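Local structure of response regulator aspartate phosphatase H (Bacillus subtilis, 3Q15) at residues K140-F143 with H144-A148. The protein dephosphorylates the sporulation response regulator Spo0F and also acts on the competence regulator ComA, helping to keep the two programmes apart in time. Residues are numbered along the deposited sequence; the frame is centred on the assembly and turned at random.
Sequences KAEF and HFKVA. With SO4 (sulfate ion), chain F.
The Phe143 ring meets both His144 and Val147 on helix 137-153, within the predicted second TPR of this all-helical protein. It turns an edge to one and a face to the other. Toward His144 the pair is T-shaped: CD2 of Phe143 stands over the centre of the imidazole, the centroids lie 5.4 Å apart and the planes meet at 74°. One turn on, CG2 of Val147 lies over a face of the phenyl ring, a CH-pi contact 3.9 Å from its centroid; the methyl is displaced toward the rim, where CE1 of Phe143 is 3.6 Å from CG2 of Val147. With CG anti to the backbone N (chi1 167°), the Phe143 ring projects outward from the helix, CD2 toward the imidazole and CE1 against the Val147 methyl. Helices 93-113 and 117-128 pack on it with Tyr101, Phe105 and Ala127. An alanine in place of Phe143 would probably open a gap between these helices and leave the His144 face and the Val147 methyl without their aromatic neighbour. ND1 of His144 is hydrogen-bonded to ND1 of His163 on helix 157-172, which helps to fix the imidazole's rotation. Underneath run ordinary i to i+4 helix bonds, among them Val147 N to Phe143 O at 3.0 Å. Glu142 and Lys146 touch through their aliphatic parts at another part of the helix surface: the Glu142 chain bends at chi2 (76°), and CG of Glu142 rests 3.8 Å from CE of Lys146. OE2 of Glu142 and NZ of Lys146 stay 4.4 Å apart, beyond a salt bridge; OE2 is salt-bridged to Arg180 and OE1 hydrogen-bonded to Tyr171. Arg180 also holds the sulfate, probably from the crystallisation liquor, to which NZ of Lys146 gives a weak hydrogen bond, 3.3 Å from O3.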
ATOM      1  N   LYS A 140      14.126   7.584 -10.223  1.00 54.36           N
ATOM      2  CA  LYS A 140      12.747   7.495  -9.752  1.00 54.70           C
ATOM      3  C   LYS A 140      12.082   6.190 -10.194  1.00 52.36           C
ATOM      4  O   LYS A 140      11.427   5.521  -9.396  1.00 47.51           O
ATOM      5  CB  LYS A 140      11.923   8.697 -10.226  1.00 55.51           C
ATOM      6  CG  LYS A 140      12.404  10.043  -9.685  1.00 61.65           C
ATOM      7  CD  LYS A 140      11.363  11.135  -9.920  1.00 65.89           C
ATOM      8  CE  LYS A 140      11.877  12.513  -9.515  1.00 67.84           C
ATOM      9  NZ  LYS A 140      12.951  12.995 -10.425  1.00 71.75           N
ATOM     10  N   ALA A 141      12.248   5.834 -11.464  1.00 50.34           N
ATOM     11  CA  ALA A 141      11.702   4.580 -11.975  1.00 48.63           C
ATOM     12  C   ALA A 141      12.233   3.397 -11.176  1.00 46.98           C
ATOM     13  O   ALA A 141      11.485   2.489 -10.803  1.00 45.89           O
ATOM     14  CB  ALA A 141      12.045   4.413 -13.448  1.00 48.01           C
ATOM     15  N   GLU A 142      13.535   3.424 -10.920  1.00 43.07           N
ATOM     16  CA  GLU A 142      14.224   2.331 -10.257  1.00 45.87           C
ATOM     17  C   GLU A 142      13.645   2.098  -8.863  1.00 47.63           C
ATOM     18  O   GLU A 142      13.442   0.959  -8.444  1.00 45.49           O
ATOM     19  CB  GLU A 142      15.719   2.639 -10.171  1.00 50.04           C
ATOM     20  CG  GLU A 142      16.602   1.412 -10.066  1.00 56.43           C
ATOM     21  CD  GLU A 142      16.759   0.675 -11.387  1.00 58.00           C
ATOM     22  OE1 GLU A 142      16.147   1.094 -12.395  1.00 56.36           O
ATOM     23  OE2 GLU A 142      17.505  -0.326 -11.415  1.00 59.46           O
ATOM     24  N   PHE A 143      13.369   3.187  -8.156  1.00 46.63           N
ATOM     25  CA  PHE A 143      12.731   3.111  -6.853  1.00 42.94           C
ATOM     26  C   PHE A 143      11.351   2.463  -6.945  1.00 43.56           C
ATOM     27  O   PHE A 143      11.004   1.587  -6.148  1.00 36.17           O
ATOM     28  CB  PHE A 143      12.596   4.502  -6.245  1.00 41.31           C
ATOM     29  CG  PHE A 143      11.688   4.546  -5.056  1.00 41.35           C
ATOM     30  CD1 PHE A 143      12.155   4.193  -3.799  1.00 39.45           C
ATOM     31  CD2 PHE A 143      10.363   4.920  -5.194  1.00 39.43           C
ATOM     32  CE1 PHE A 143      11.320   4.224  -2.699  1.00 38.21           C
ATOM     33  CE2 PHE A 143       9.523   4.952  -4.100  1.00 40.32           C
ATOM     34  CZ  PHE A 143      10.003   4.607  -2.848  1.00 37.73           C
ATOM     35  N   HIS A 144      10.559   2.910  -7.913  1.00 42.46           N
ATOM     36  CA  HIS A 144       9.208   2.387  -8.086  1.00 40.74           C
ATOM     37  C   HIS A 144       9.210   0.906  -8.454  1.00 39.47           C
ATOM     38  O   HIS A 144       8.363   0.143  -7.995  1.00 35.72           O
ATOM     39  CB  HIS A 144       8.437   3.202  -9.127  1.00 39.05           C
ATOM     40  CG  HIS A 144       8.036   4.559  -8.643  1.00 42.05           C
ATOM     41  ND1 HIS A 144       7.112   4.745  -7.636  1.00 41.48           N
ATOM     42  CD2 HIS A 144       8.438   5.794  -9.018  1.00 45.38           C
ATOM     43  CE1 HIS A 144       6.962   6.037  -7.414  1.00 42.65           C
ATOM     44  NE2 HIS A 144       7.754   6.697  -8.239  1.00 45.80           N
ATOM     45  N   PHE A 145      10.168   0.510  -9.280  1.00 40.40           N
ATOM     46  CA  PHE A 145      10.288  -0.877  -9.709  1.00 41.68           C
ATOM     47  C   PHE A 145      10.624  -1.799  -8.541  1.00 42.26           C
ATOM     48  O   PHE A 145       9.971  -2.824  -8.338  1.00 42.89           O
ATOM     49  CB  PHE A 145      11.362  -0.990 -10.789  1.00 40.23           C
ATOM     50  CG  PHE A 145      11.589  -2.389 -11.280  1.00 39.18           C
ATOM     51  CD1 PHE A 145      10.862  -2.889 -12.347  1.00 37.14           C
ATOM     52  CD2 PHE A 145      12.542  -3.200 -10.685  1.00 41.03           C
ATOM     53  CE1 PHE A 145      11.075  -4.173 -12.811  1.00 38.32           C
ATOM     54  CE2 PHE A 145      12.759  -4.490 -11.142  1.00 44.80           C
ATOM     55  CZ  PHE A 145      12.023  -4.975 -12.207  1.00 43.24           C
ATOM     56  N   LYS A 146      11.647  -1.430  -7.778  1.00 38.92           N
ATOM     57  CA  LYS A 146      12.119  -2.261  -6.677  1.00 38.56           C
ATOM     58  C   LYS A 146      11.084  -2.350  -5.563  1.00 37.16           C
ATOM     59  O   LYS A 146      10.868  -3.408  -4.974  1.00 36.89           O
ATOM     60  CB  LYS A 146      13.445  -1.720  -6.140  1.00 39.45           C
ATOM     61  CG  LYS A 146      14.599  -1.878  -7.115  1.00 42.39           C
ATOM     62  CD  LYS A 146      15.861  -1.214  -6.604  1.00 45.72           C
ATOM     63  CE  LYS A 146      17.012  -1.419  -7.576  1.00 50.28           C
ATOM     64  NZ  LYS A 146      17.314  -2.868  -7.776  1.00 53.04           N
ATOM     65  N   VAL A 147      10.443  -1.228  -5.282  1.00 35.12           N
ATOM     66  CA  VAL A 147       9.392  -1.178  -4.281  1.00 38.14           C
ATOM     67  C   VAL A 147       8.171  -1.970  -4.763  1.00 40.14           C
ATOM     68  O   VAL A 147       7.514  -2.653  -3.979  1.00 39.48           O
ATOM     69  CB  VAL A 147       9.013   0.289  -3.976  1.00 45.48           C
ATOM     70  CG1 VAL A 147       7.560   0.415  -3.569  1.00 46.80           C
ATOM     71  CG2 VAL A 147       9.941   0.876  -2.917  1.00 46.92           C
ATOM     72  N   ALA A 148       7.872  -1.876  -6.056  1.00 38.30           N
ATOM     73  CA  ALA A 148       6.773  -2.643  -6.642  1.00 33.95           C
ATOM     74  C   ALA A 148       6.959  -4.132  -6.384  1.00 37.06           C
ATOM     75  O   ALA A 148       6.010  -4.839  -6.037  1.00 37.07           O
ATOM     76  CB  ALA A 148       6.662  -2.372  -8.143  1.00 33.70           C
TER
HETATM   77  S   SO4 F 378      17.975  -6.329 -10.651  1.00103.43           S
HETATM   78  O1  SO4 F 378      18.042  -6.267 -12.108  1.00103.54           O
HETATM   79  O2  SO4 F 378      18.915  -7.334 -10.166  1.00104.53           O
HETATM   80  O3  SO4 F 378      18.320  -5.027 -10.084  1.00101.81           O
HETATM   81  O4  SO4 F 378      16.620  -6.696 -10.248  1.00102.51           O